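Local coordinates for protocadherin gamma-B3 (PDB 5K8R), which probably mediates calcium-dependent cell adhesion through its extracellular cadherin repeats, the first four of which form this chain, and may help establish specific neuronal connections, at residues I107-I112 against Q197-V202; T102-I107 against A123-Q128; I352-K357 against V390-T395; P315-A320 against L402-T407; Q214-V219 against Y300-I305. One frame throughout, in Å; residues are numbered along the deposited sequence.

Contact 1: I107-I112 against Q197-V202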
# COMPACT_ATOMS: atom_id res chain seq x y z
N ILE A 107 14.00 -21.76 10.75
CA ILE A 107 13.40 -21.12 9.59
C ILE A 107 13.14 -19.66 9.92
O ILE A 107 12.56 -19.35 10.96
CB ILE A 107 12.11 -21.82 9.15
CG1 ILE A 107 12.36 -23.31 8.87
CG2 ILE A 107 11.53 -21.15 7.91
CD1 ILE A 107 11.14 -24.05 8.37
N THR A 108 13.57 -18.77 9.03
CA THR A 108 13.36 -17.33 9.18
C THR A 108 12.64 -16.80 7.95
O THR A 108 13.05 -17.08 6.82
CB THR A 108 14.69 -16.60 9.37
OG1 THR A 108 15.37 -17.10 10.53
CG2 THR A 108 14.46 -15.10 9.52
N GLU A 109 11.57 -16.04 8.17
CA GLU A 109 10.85 -15.41 7.08
C GLU A 109 11.36 -13.99 6.87
O GLU A 109 11.71 -13.29 7.83
CB GLU A 109 9.34 -15.39 7.36
CG GLU A 109 8.68 -16.75 7.25
CD GLU A 109 7.17 -16.66 7.32
OE1 GLU A 109 6.65 -15.58 7.68
OE2 GLU A 109 6.50 -17.67 7.02
N LEU A 110 11.40 -13.58 5.63
CA LEU A 110 11.88 -12.29 5.27
C LEU A 110 11.01 -11.71 4.19
O LEU A 110 10.94 -12.25 3.12
CB LEU A 110 13.29 -12.47 4.73
CG LEU A 110 14.02 -11.28 4.20
CD1 LEU A 110 14.23 -10.30 5.32
CD2 LEU A 110 15.35 -11.73 3.68
N GLU A 111 10.34 -10.60 4.48
CA GLU A 111 9.46 -9.94 3.53
C GLU A 111 10.25 -8.93 2.72
O GLU A 111 10.86 -8.01 3.28
CB GLU A 111 8.29 -9.26 4.24
CG GLU A 111 7.36 -10.22 4.97
CD GLU A 111 5.91 -9.81 4.87
OE1 GLU A 111 5.60 -8.90 4.06
OE2 GLU A 111 5.07 -10.39 5.58
N ILE A 112 10.24 -9.08 1.40
CA ILE A 112 10.93 -8.19 0.47
C ILE A 112 9.98 -7.85 -0.66
O ILE A 112 9.42 -8.75 -1.30
CB ILE A 112 12.22 -8.82 -0.08
CG1 ILE A 112 13.21 -9.12 1.05
CG2 ILE A 112 12.85 -7.92 -1.13
CD1 ILE A 112 14.46 -9.84 0.60
N GLN A 197 17.20 -22.02 7.41
CA GLN A 197 16.46 -21.81 6.18
C GLN A 197 15.81 -20.44 6.19
O GLN A 197 15.27 -20.01 7.22
CB GLN A 197 15.41 -22.90 5.97
CG GLN A 197 16.00 -24.28 5.72
CD GLN A 197 14.93 -25.34 5.53
OE1 GLN A 197 13.76 -25.13 5.83
NE2 GLN A 197 15.34 -26.51 5.03
N ILE A 198 15.86 -19.75 5.06
CA ILE A 198 15.32 -18.40 4.91
C ILE A 198 14.23 -18.46 3.85
O ILE A 198 14.52 -18.69 2.67
CB ILE A 198 16.40 -17.38 4.54
CG1 ILE A 198 17.54 -17.41 5.56
CG2 ILE A 198 15.81 -15.99 4.44
CD1 ILE A 198 18.72 -16.55 5.18
N ARG A 199 12.99 -18.24 4.26
CA ARG A 199 11.86 -18.18 3.34
C ARG A 199 11.60 -16.72 3.01
O ARG A 199 10.95 -16.00 3.78
CB ARG A 199 10.62 -18.85 3.94
CG ARG A 199 9.37 -18.70 3.08
CD ARG A 199 8.25 -19.63 3.51
NE ARG A 199 7.88 -19.47 4.92
CZ ARG A 199 8.21 -20.34 5.87
NH1 ARG A 199 8.90 -21.43 5.57
NH2 ARG A 199 7.84 -20.11 7.12
N VAL A 200 12.12 -16.28 1.87
CA VAL A 200 11.87 -14.93 1.37
C VAL A 200 10.48 -14.90 0.75
O VAL A 200 10.22 -15.58 -0.25
CB VAL A 200 12.94 -14.51 0.36
CG1 VAL A 200 12.61 -13.14 -0.22
CG2 VAL A 200 14.31 -14.50 1.01
N ILE A 201 9.59 -14.11 1.33
CA ILE A 201 8.24 -13.92 0.81
C ILE A 201 8.21 -12.59 0.07
O ILE A 201 8.54 -11.54 0.65
CB ILE A 201 7.19 -13.97 1.92
CG1 ILE A 201 5.77 -13.92 1.34
CG2 ILE A 201 7.42 -12.86 2.93
CD1 ILE A 201 4.69 -14.28 2.33
N VAL A 202 7.84 -12.63 -1.21
CA VAL A 202 7.88 -11.45 -2.06
C VAL A 202 6.62 -10.62 -1.80
O VAL A 202 5.51 -11.04 -2.11
CB VAL A 202 7.99 -11.83 -3.54
CG1 VAL A 202 8.18 -10.59 -4.40
CG2 VAL A 202 9.13 -12.82 -3.75

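Contact 2: T102-I107 against A123-Q128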
# COMPACT_ATOMS: atom_id res chain seq x y z
N THR A 102 25.24 -21.79 16.10
CA THR A 102 23.80 -21.96 16.20
C THR A 102 23.10 -20.71 15.71
O THR A 102 23.59 -19.59 15.88
CB THR A 102 23.37 -22.29 17.64
OG1 THR A 102 21.94 -22.27 17.72
CG2 THR A 102 23.94 -21.27 18.61
N PHE A 103 21.94 -20.91 15.08
CA PHE A 103 21.04 -19.83 14.72
C PHE A 103 19.86 -19.80 15.69
O PHE A 103 19.53 -20.79 16.35
CB PHE A 103 20.53 -20.00 13.29
CG PHE A 103 21.56 -19.68 12.24
CD1 PHE A 103 22.28 -20.69 11.63
CD2 PHE A 103 21.80 -18.37 11.86
CE1 PHE A 103 23.23 -20.40 10.66
CE2 PHE A 103 22.74 -18.07 10.90
CZ PHE A 103 23.46 -19.09 10.30
N SER A 104 19.23 -18.63 15.78
CA SER A 104 18.13 -18.46 16.73
C SER A 104 16.94 -19.34 16.37
O SER A 104 16.30 -19.92 17.25
CB SER A 104 17.70 -16.99 16.78
OG SER A 104 18.78 -16.17 17.21
N GLN A 105 16.63 -19.46 15.08
CA GLN A 105 15.52 -20.28 14.63
C GLN A 105 15.92 -21.02 13.36
O GLN A 105 16.76 -20.55 12.58
CB GLN A 105 14.26 -19.43 14.37
CG GLN A 105 14.48 -18.24 13.47
CD GLN A 105 13.26 -17.35 13.37
OE1 GLN A 105 12.26 -17.58 14.06
NE2 GLN A 105 13.32 -16.34 12.51
N ASN A 106 15.32 -22.20 13.17
CA ASN A 106 15.66 -23.03 12.02
C ASN A 106 15.16 -22.41 10.72
O ASN A 106 15.82 -22.52 9.68
CB ASN A 106 15.09 -24.43 12.20
CG ASN A 106 15.61 -25.12 13.45
OD1 ASN A 106 14.84 -25.56 14.30
ND2 ASN A 106 16.93 -25.21 13.57
N ILE A 107 14.00 -21.76 10.75
CA ILE A 107 13.40 -21.12 9.59
C ILE A 107 13.14 -19.66 9.92
O ILE A 107 12.56 -19.35 10.96
CB ILE A 107 12.11 -21.82 9.15
CG1 ILE A 107 12.36 -23.31 8.87
CG2 ILE A 107 11.53 -21.15 7.91
CD1 ILE A 107 11.14 -24.05 8.37
N ALA A 123 19.71 -7.36 5.83
CA ALA A 123 20.45 -7.89 6.97
C ALA A 123 20.01 -9.32 7.29
O ALA A 123 18.82 -9.64 7.26
CB ALA A 123 20.25 -7.00 8.19
N LEU A 124 20.99 -10.17 7.59
CA LEU A 124 20.74 -11.54 8.01
C LEU A 124 21.23 -11.73 9.43
O LEU A 124 22.24 -11.14 9.84
CB LEU A 124 21.44 -12.54 7.08
CG LEU A 124 20.87 -12.66 5.67
CD1 LEU A 124 21.61 -13.73 4.89
CD2 LEU A 124 19.38 -12.98 5.74
N GLU A 125 20.52 -12.55 10.19
CA GLU A 125 20.93 -12.83 11.56
C GLU A 125 22.21 -13.66 11.57
O GLU A 125 22.31 -14.67 10.86
CB GLU A 125 19.82 -13.57 12.31
CG GLU A 125 20.21 -13.97 13.72
CD GLU A 125 19.03 -14.41 14.55
OE1 GLU A 125 18.01 -14.85 13.97
OE2 GLU A 125 19.11 -14.32 15.80
N SER A 126 23.19 -13.22 12.35
CA SER A 126 24.45 -13.93 12.44
C SER A 126 24.33 -15.13 13.37
O SER A 126 23.42 -15.23 14.20
CB SER A 126 25.55 -12.99 12.94
OG SER A 126 26.81 -13.64 12.95
N ALA A 127 25.26 -16.07 13.21
CA ALA A 127 25.29 -17.24 14.07
C ALA A 127 26.03 -16.93 15.37
O ALA A 127 26.88 -16.03 15.44
CB ALA A 127 25.96 -18.41 13.35
N GLN A 128 25.70 -17.69 16.41
CA GLN A 128 26.33 -17.55 17.71
C GLN A 128 27.12 -18.80 18.05
O GLN A 128 26.76 -19.91 17.66
CB GLN A 128 25.29 -17.27 18.80
CG GLN A 128 24.60 -15.92 18.67
CD GLN A 128 23.72 -15.59 19.86
OE1 GLN A 128 23.59 -16.39 20.78
NE2 GLN A 128 23.12 -14.41 19.84
O HOH W 1 18.07 -17.66 13.12

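Contact 3: I352-K357 against V390-T395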
# COMPACT_ATOMS: atom_id res chain seq x y z
N ILE A 352 -46.12 2.93 -45.45
CA ILE A 352 -47.53 3.16 -45.15
C ILE A 352 -48.38 2.77 -46.36
O ILE A 352 -48.10 3.20 -47.48
CB ILE A 352 -47.80 4.62 -44.76
CG1 ILE A 352 -46.94 5.01 -43.55
CG2 ILE A 352 -49.27 4.83 -44.45
CD1 ILE A 352 -47.09 6.45 -43.15
N LEU A 353 -49.41 1.98 -46.11
CA LEU A 353 -50.46 1.71 -47.08
C LEU A 353 -51.72 2.45 -46.64
O LEU A 353 -52.23 2.20 -45.54
CB LEU A 353 -50.73 0.21 -47.21
CG LEU A 353 -51.96 -0.18 -48.03
CD1 LEU A 353 -51.86 0.34 -49.45
CD2 LEU A 353 -52.16 -1.69 -48.03
N CYS A 354 -52.20 3.35 -47.49
CA CYS A 354 -53.36 4.17 -47.20
C CYS A 354 -54.51 3.76 -48.11
O CYS A 354 -54.34 3.70 -49.33
CB CYS A 354 -53.05 5.66 -47.38
SG CYS A 354 -54.46 6.76 -47.18
N GLN A 355 -55.66 3.47 -47.52
CA GLN A 355 -56.80 2.96 -48.27
C GLN A 355 -58.09 3.56 -47.73
O GLN A 355 -58.14 4.13 -46.64
CB GLN A 355 -56.85 1.43 -48.24
CG GLN A 355 -56.65 0.83 -46.86
CD GLN A 355 -56.48 -0.68 -46.91
OE1 GLN A 355 -56.33 -1.27 -47.98
NE2 GLN A 355 -56.51 -1.32 -45.74
N LEU A 356 -59.15 3.41 -48.53
CA LEU A 356 -60.46 3.99 -48.27
C LEU A 356 -61.43 2.88 -47.91
O LEU A 356 -61.62 1.94 -48.68
CB LEU A 356 -60.95 4.76 -49.50
CG LEU A 356 -62.22 5.61 -49.38
CD1 LEU A 356 -62.46 6.00 -47.94
CD2 LEU A 356 -62.12 6.84 -50.27
N LYS A 357 -62.05 3.00 -46.74
CA LYS A 357 -62.98 1.99 -46.23
C LYS A 357 -64.41 2.47 -46.48
O LYS A 357 -64.86 3.44 -45.86
CB LYS A 357 -62.75 1.74 -44.74
CG LYS A 357 -63.66 0.68 -44.14
CD LYS A 357 -63.52 0.61 -42.63
CE LYS A 357 -64.02 1.89 -41.98
NZ LYS A 357 -63.93 1.84 -40.50
N VAL A 390 -66.50 10.00 -44.74
CA VAL A 390 -65.42 9.28 -45.40
C VAL A 390 -64.37 8.90 -44.37
O VAL A 390 -63.80 9.76 -43.70
CB VAL A 390 -64.80 10.13 -46.53
CG1 VAL A 390 -63.60 9.42 -47.12
CG2 VAL A 390 -65.84 10.42 -47.60
N THR A 391 -64.12 7.60 -44.24
CA THR A 391 -63.14 7.07 -43.30
C THR A 391 -61.90 6.63 -44.07
O THR A 391 -61.98 5.76 -44.95
CB THR A 391 -63.71 5.90 -42.51
OG1 THR A 391 -64.79 6.36 -41.69
CG2 THR A 391 -62.64 5.28 -41.62
N ILE A 392 -60.75 7.23 -43.74
CA ILE A 392 -59.47 6.89 -44.35
C ILE A 392 -58.68 6.06 -43.35
O ILE A 392 -58.60 6.41 -42.16
CB ILE A 392 -58.70 8.15 -44.75
CG1 ILE A 392 -59.54 9.02 -45.69
CG2 ILE A 392 -57.38 7.78 -45.40
CD1 ILE A 392 -59.90 8.33 -46.99
N THR A 393 -58.10 4.96 -43.82
CA THR A 393 -57.33 4.06 -42.97
C THR A 393 -55.89 3.99 -43.46
O THR A 393 -55.64 4.01 -44.67
CB THR A 393 -57.94 2.66 -42.93
OG1 THR A 393 -58.02 2.13 -44.26
CG2 THR A 393 -59.33 2.69 -42.31
N ALA A 394 -54.95 3.90 -42.52
CA ALA A 394 -53.53 3.77 -42.83
C ALA A 394 -52.95 2.63 -42.01
O ALA A 394 -53.20 2.54 -40.80
CB ALA A 394 -52.78 5.07 -42.54
N THR A 395 -52.18 1.77 -42.66
CA THR A 395 -51.57 0.62 -42.00
C THR A 395 -50.12 0.49 -42.45
O THR A 395 -49.84 0.55 -43.65
CB THR A 395 -52.33 -0.67 -42.32
OG1 THR A 395 -53.72 -0.51 -41.99
CG2 THR A 395 -51.76 -1.84 -41.53

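Contact 4: P315-A320 against L402-T407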
# COMPACT_ATOMS: atom_id res chain seq x y z
N PRO A 315 -49.17 4.55 -37.76
CA PRO A 315 -49.21 5.56 -38.83
C PRO A 315 -50.18 6.68 -38.48
O PRO A 315 -51.18 6.48 -37.78
CB PRO A 315 -49.69 4.77 -40.05
CG PRO A 315 -49.36 3.35 -39.74
CD PRO A 315 -49.53 3.21 -38.26
N GLU A 316 -49.86 7.87 -38.97
CA GLU A 316 -50.66 9.06 -38.73
C GLU A 316 -51.23 9.61 -40.03
O GLU A 316 -50.56 9.62 -41.06
CB GLU A 316 -49.84 10.13 -38.02
CG GLU A 316 -50.62 11.38 -37.66
CD GLU A 316 -49.78 12.40 -36.92
OE1 GLU A 316 -48.95 12.00 -36.08
OE2 GLU A 316 -49.94 13.61 -37.18
N ILE A 317 -52.48 10.05 -39.96
CA ILE A 317 -53.18 10.61 -41.11
C ILE A 317 -53.49 12.07 -40.82
O ILE A 317 -53.99 12.40 -39.74
CB ILE A 317 -54.46 9.83 -41.43
CG1 ILE A 317 -54.17 8.34 -41.56
CG2 ILE A 317 -55.12 10.36 -42.69
CD1 ILE A 317 -55.41 7.48 -41.73
N THR A 318 -53.21 12.94 -41.79
CA THR A 318 -53.57 14.35 -41.72
C THR A 318 -54.43 14.69 -42.93
O THR A 318 -54.13 14.27 -44.05
CB THR A 318 -52.33 15.24 -41.69
OG1 THR A 318 -51.45 14.80 -40.65
CG2 THR A 318 -52.72 16.69 -41.43
N LEU A 319 -55.51 15.43 -42.70
CA LEU A 319 -56.50 15.69 -43.73
C LEU A 319 -56.68 17.18 -43.96
O LEU A 319 -56.50 17.99 -43.05
CB LEU A 319 -57.85 15.06 -43.35
CG LEU A 319 -57.84 13.54 -43.16
CD1 LEU A 319 -59.23 13.04 -42.79
CD2 LEU A 319 -57.34 12.85 -44.42
N ALA A 320 -57.02 17.53 -45.20
CA ALA A 320 -57.36 18.89 -45.56
C ALA A 320 -58.52 18.86 -46.54
O ALA A 320 -58.79 17.84 -47.19
CB ALA A 320 -56.16 19.64 -46.17
N LEU A 402 -49.29 -2.04 -37.50
CA LEU A 402 -50.11 -1.09 -36.77
C LEU A 402 -50.89 -0.23 -37.76
O LEU A 402 -50.47 -0.04 -38.91
CB LEU A 402 -49.27 -0.20 -35.85
CG LEU A 402 -48.87 -0.76 -34.48
CD1 LEU A 402 -47.83 -1.87 -34.61
CD2 LEU A 402 -48.37 0.35 -33.57
N SER A 403 -52.02 0.29 -37.31
CA SER A 403 -52.92 1.02 -38.19
C SER A 403 -53.60 2.14 -37.41
O SER A 403 -53.53 2.20 -36.18
CB SER A 403 -53.96 0.09 -38.82
OG SER A 403 -54.75 -0.54 -37.83
N SER A 404 -54.27 3.02 -38.15
CA SER A 404 -55.05 4.10 -37.57
C SER A 404 -56.08 4.55 -38.59
O SER A 404 -55.89 4.39 -39.80
CB SER A 404 -54.16 5.27 -37.14
OG SER A 404 -53.49 5.84 -38.25
N SER A 405 -57.17 5.13 -38.09
CA SER A 405 -58.27 5.59 -38.93
C SER A 405 -58.57 7.05 -38.62
O SER A 405 -58.35 7.52 -37.50
CB SER A 405 -59.53 4.74 -38.74
OG SER A 405 -59.30 3.39 -39.06
N LYS A 406 -59.10 7.75 -39.62
CA LYS A 406 -59.55 9.13 -39.43
C LYS A 406 -60.72 9.38 -40.37
O LYS A 406 -60.61 9.15 -41.57
CB LYS A 406 -58.41 10.12 -39.69
CG LYS A 406 -58.78 11.57 -39.39
CD LYS A 406 -57.54 12.45 -39.31
CE LYS A 406 -56.72 12.12 -38.07
NZ LYS A 406 -57.47 12.41 -36.81
N THR A 407 -61.82 9.86 -39.81
CA THR A 407 -63.06 10.07 -40.54
C THR A 407 -63.36 11.56 -40.66
O THR A 407 -63.35 12.27 -39.65
CB THR A 407 -64.23 9.35 -39.86
OG1 THR A 407 -63.97 7.94 -39.82
CG2 THR A 407 -65.53 9.61 -40.60

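Contact 5: Q214-V219 against Y300-I305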
# COMPACT_ATOMS: atom_id res chain seq x y z
N GLN A 214 -11.49 -6.68 -23.61
CA GLN A 214 -11.76 -6.15 -24.94
C GLN A 214 -11.62 -4.64 -24.91
O GLN A 214 -11.99 -3.99 -23.93
CB GLN A 214 -13.17 -6.52 -25.42
CG GLN A 214 -13.46 -8.01 -25.49
CD GLN A 214 -14.88 -8.30 -25.93
OE1 GLN A 214 -15.59 -7.42 -26.39
NE2 GLN A 214 -15.30 -9.55 -25.77
N ASP A 215 -11.06 -4.08 -25.98
CA ASP A 215 -11.01 -2.63 -26.15
C ASP A 215 -12.33 -2.05 -26.65
O ASP A 215 -12.44 -0.83 -26.78
CB ASP A 215 -9.88 -2.24 -27.10
CG ASP A 215 -8.51 -2.52 -26.52
OD1 ASP A 215 -8.35 -2.41 -25.29
OD2 ASP A 215 -7.59 -2.85 -27.30
N MET A 216 -13.32 -2.90 -26.92
CA MET A 216 -14.62 -2.45 -27.41
C MET A 216 -15.64 -3.54 -27.12
O MET A 216 -15.45 -4.69 -27.53
CB MET A 216 -14.57 -2.14 -28.91
CG MET A 216 -15.94 -2.04 -29.57
SD MET A 216 -16.92 -0.65 -28.98
CE MET A 216 -15.97 0.73 -29.63
N TYR A 217 -16.71 -3.18 -26.42
CA TYR A 217 -17.81 -4.09 -26.12
C TYR A 217 -19.04 -3.62 -26.90
O TYR A 217 -19.72 -2.68 -26.48
CB TYR A 217 -18.09 -4.14 -24.62
CG TYR A 217 -16.93 -4.62 -23.79
CD1 TYR A 217 -16.72 -5.98 -23.56
CD2 TYR A 217 -16.04 -3.72 -23.21
CE1 TYR A 217 -15.66 -6.42 -22.79
CE2 TYR A 217 -14.98 -4.16 -22.44
CZ TYR A 217 -14.79 -5.51 -22.24
OH TYR A 217 -13.73 -5.94 -21.47
N ARG A 218 -19.31 -4.27 -28.03
CA ARG A 218 -20.43 -3.90 -28.89
C ARG A 218 -21.56 -4.90 -28.71
O ARG A 218 -21.34 -6.10 -28.57
CB ARG A 218 -20.00 -3.84 -30.35
CG ARG A 218 -21.03 -3.22 -31.27
CD ARG A 218 -20.49 -3.01 -32.68
NE ARG A 218 -21.45 -2.33 -33.54
CZ ARG A 218 -21.21 -2.01 -34.81
NH1 ARG A 218 -20.05 -2.30 -35.37
NH2 ARG A 218 -22.15 -1.39 -35.52
N VAL A 219 -22.79 -4.38 -28.72
CA VAL A 219 -23.98 -5.21 -28.53
C VAL A 219 -25.16 -4.49 -29.17
O VAL A 219 -25.17 -3.26 -29.26
CB VAL A 219 -24.22 -5.50 -27.03
CG1 VAL A 219 -24.61 -4.22 -26.30
CG2 VAL A 219 -25.27 -6.59 -26.83
N TYR A 300 -8.67 2.08 -19.91
CA TYR A 300 -9.80 2.69 -20.58
C TYR A 300 -10.22 1.86 -21.78
O TYR A 300 -9.38 1.45 -22.58
CB TYR A 300 -9.46 4.12 -21.02
CG TYR A 300 -9.12 5.04 -19.87
CD1 TYR A 300 -7.82 5.14 -19.40
CD2 TYR A 300 -10.10 5.81 -19.26
CE1 TYR A 300 -7.50 5.97 -18.35
CE2 TYR A 300 -9.79 6.65 -18.20
CZ TYR A 300 -8.49 6.73 -17.75
OH TYR A 300 -8.18 7.56 -16.70
N CYS A 301 -11.52 1.60 -21.89
CA CYS A 301 -12.10 0.91 -23.03
C CYS A 301 -13.36 1.66 -23.46
O CYS A 301 -13.71 2.70 -22.90
CB CYS A 301 -12.41 -0.56 -22.71
SG CYS A 301 -13.79 -0.80 -21.57
N LYS A 302 -14.04 1.12 -24.46
CA LYS A 302 -15.25 1.73 -24.98
C LYS A 302 -16.37 0.70 -25.05
O LYS A 302 -16.13 -0.51 -25.09
CB LYS A 302 -15.03 2.35 -26.37
CG LYS A 302 -14.10 3.56 -26.35
CD LYS A 302 -14.05 4.24 -27.71
CE LYS A 302 -13.17 5.48 -27.68
NZ LYS A 302 -13.16 6.19 -28.99
N VAL A 303 -17.60 1.20 -25.06
CA VAL A 303 -18.81 0.38 -25.11
C VAL A 303 -19.74 0.99 -26.14
O VAL A 303 -20.08 2.18 -26.05
CB VAL A 303 -19.50 0.29 -23.74
CG1 VAL A 303 -20.94 -0.15 -23.90
CG2 VAL A 303 -18.75 -0.67 -22.83
N GLN A 304 -20.15 0.20 -27.12
CA GLN A 304 -21.07 0.64 -28.17
C GLN A 304 -22.36 -0.16 -28.05
O GLN A 304 -22.37 -1.37 -28.29
CB GLN A 304 -20.45 0.50 -29.55
CG GLN A 304 -21.33 1.03 -30.67
CD GLN A 304 -20.61 1.10 -32.01
OE1 GLN A 304 -19.38 1.01 -32.07
NE2 GLN A 304 -21.37 1.25 -33.08
N ILE A 305 -23.44 0.52 -27.69
CA ILE A 305 -24.76 -0.09 -27.56
C ILE A 305 -25.60 0.39 -28.73
O ILE A 305 -26.01 1.56 -28.79
CB ILE A 305 -25.42 0.28 -26.22
CG1 ILE A 305 -24.50 -0.10 -25.06
CG2 ILE A 305 -26.77 -0.42 -26.09
CD1 ILE A 305 -25.00 0.38 -23.71

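Contact 1: I107-I112 against Q197-V202
I107-I112 and Q197-V202 run beside each other as parallel strands, their short axes 23° apart, with I107 facing Q197 and I112 facing V202. T108 and L110 each span the gap twice: T108 N donates to Q197 O (2.8 Å) and T108 O accepts from R199 N, then L110 N donates to R199 O and L110 O accepts from I201 N. I112 N to I201 O follows, and I112 pairs on with A203. On the face bearing E109 and I201, the guanidinium of R199 lies side-on to E109. R199 NE and R199 NH2 both donate to one oxygen, E109 OE2, at 3.1 and 2.8 Å. That oxygen sits in the guanidinium plane and is met on its anti side, the carboxylate standing 89° to the guanidinium. The parallel pair is that of the first and last strands of a cadherin repeat, here the second, within its Greek-key sandwich. A bend at chi3 of R199 (56°) helps bring the group over the neighbouring strand, where R199 NH1 rests 3.5 Å from I107 CG2. A methionine in place of R199 would probably leave the E109 carboxylate without its positive mate and able to turn. On the inward face, L110 CD2 lies 4.0 Å from V200 CG2, and I112 CD1 is 3.9 Å from V200 CG1; F148 packs against both I112 and V200.

Contact 2: T102-I107 against A123-Q128
F103 lays one face of its ring under the methyl of A127: A127 CB stands 4.1 Å from the centroid of the F103 ring and 17° off the ring normal, a CH-pi contact displaced toward the rim. The edge of the same ring is met by a backbone oxygen, E125 O lying in the ring plane 3.4 Å from F103 CE2. L182, A184, C194 and T196 also touch the ring, which thus anchors the loop between the first and second cadherin repeats to the second repeat's sandwich. T102 and Q128 form a single antiparallel hydrogen-bonded bridge, T102 N to Q128 O and Q128 N to T102 O, both 2.9 Å. E125 stretches out from its backbone, CG anti to N (chi1 177°), and delivers its carboxylate to S104. S104 OG donates to E125 OE2, although the modelled 2.3 Å is too short to trust in detail. The other oxygen, E125 OE1, takes a hydrogen from a water at 2.9 Å, which in turn accepts from Q105 N. N253 of the second subunit bonds S126 N, and I254 of that subunit packs on Q128. If the S104 bond is real, a hydroxyl on one oxygen and a water on the other would probably limit the turning of the E125 carboxylate; lacking a positive partner across this contact, it probably relies on these neutral donors to stabilise its charge.

Contact 3: I352-K357 against V390-T395
T393 carries OG1 between its backbone N and carbonyl carbon (chi1 57°), and Q355 places CG in the equivalent position (chi1 46°); the two side chains meet obliquely, with Q355 CG 3.2 Å from T393 OG1. The same turn brings T393 OG1 over Q355 O, to which it donates at 3.1 Å from above the carbonyl plane. Q355 O also accepts from T393 N (2.9 Å), nearly in line with its C=O, so one carbonyl oxygen is held by two donors of one residue. A valine at T393 would probably cost Q355 O its second donor and leave a methyl group against the carbonyl. This antiparallel pairing is continued by Q355 N to T393 O, by the mutual bonds of L353 and T395 and by a longer K357 N to T391 O (3.3 Å). On the opposite face, C354 SG lies 3.6 Å from I392 CG2, and L356 packs on I392 and V390, though its exact placement is doubtful. These inward groups face I339 and T341 of strand 335-342, I364 of strand 362-366 and L374 of strand 371-376, in the core of the fourth cadherin repeat; I352-K357 is the edge strand, and strand 403-413 pairs beyond V390-T395.

Contact 4: P315-A320 against L402-T407
L319 and K406 overlap flank to flank, each pointing back past the other, L319 CD1 lying 3.7 Å from K406 CG. The lysine leaves its strand extended and then folds back at chi3 and chi4 (-69° and -64°), which carries K406 CE over the backbone to 3.2 Å from I317 O. I317 points toward the facing strand, its CD1 3.7 Å from S404 O. The P315 ring lies against the backbone of L402, with P315 CD 3.4 Å from L402 O. S404 turns its hydroxyl inward and donates from OG to P315 O; the modelled 2.4 Å is very short and doubtful. The strands run nearly parallel, 7.0 Å apart at the closest approach of their axes, too far for a backbone ladder. Each belongs to a different sheet of the fourth cadherin repeat, and the contact closes one side of the sandwich where its first and last strands face. T318 points away, and T318 and A320 pack on I39 and V79 of the second subunit in the antiparallel dimer. Apart from the S404 hydroxyl, whose short bond is uncertain, the join is made by aliphatic carbons, including the lysine's own methylenes, laid against side chains and carbonyl oxygens.

Contact 5: Q214-V219 against Y300-I305
Y217 N donates to K302 O and Y217 O accepts from Q304 N, both at 3.0 Å, so this residue uses both of its backbone polar groups on one parallel partner strand. V219 N follows to Q304 O (3.1 Å), while K302 N to D215 O at 3.4 Å is weak. The phenol OH of Y217 finds T213 outside the pair. Its ring meets C301 edge-on: C301 SG lies 5.0 Å from the centroid of the Y217 ring, nearly in the ring plane, a sulfur-aromatic contact that continues the core toward F212. On the other face, R218 and Q304 lie side by side with guanidinium and amide planes 21° apart, Q304 NE2 sitting over a guanidinium face 3.6 Å from R218 NE. M216 SD rests 3.8 Å from Q304 CB. Here the second half of the split first strand pairs with the last strand of the third cadherin repeat. D306 takes R218 NE in a salt bridge and Q304 NE2 in a hydrogen bond to its other oxygen. The R218-Q304 overlap therefore sets two donors side by side on one carboxylate, whose negative charge probably offsets the positive charge of the arginine.

Overall arrangement
Following the chain from the N terminus, the loop after the first repeat reaches contact 2, which closes a short loop of 15 residues. Contact 1 starts at I107, which it shares with contact 2, and closes only at Q197-V202, so the two cross; N106 O to Q197 N joins them, tying the inter-repeat loop to the sheet of the second repeat. Contact 5 comes next in series and closes the third repeat. In the fourth, contact 4 spans the domain and encloses contact 3, their strands 387-396 and 403-413 being neighbours in one sheet. Contacts 2 and 3 lie farthest apart, their centres about 99 Å from each other.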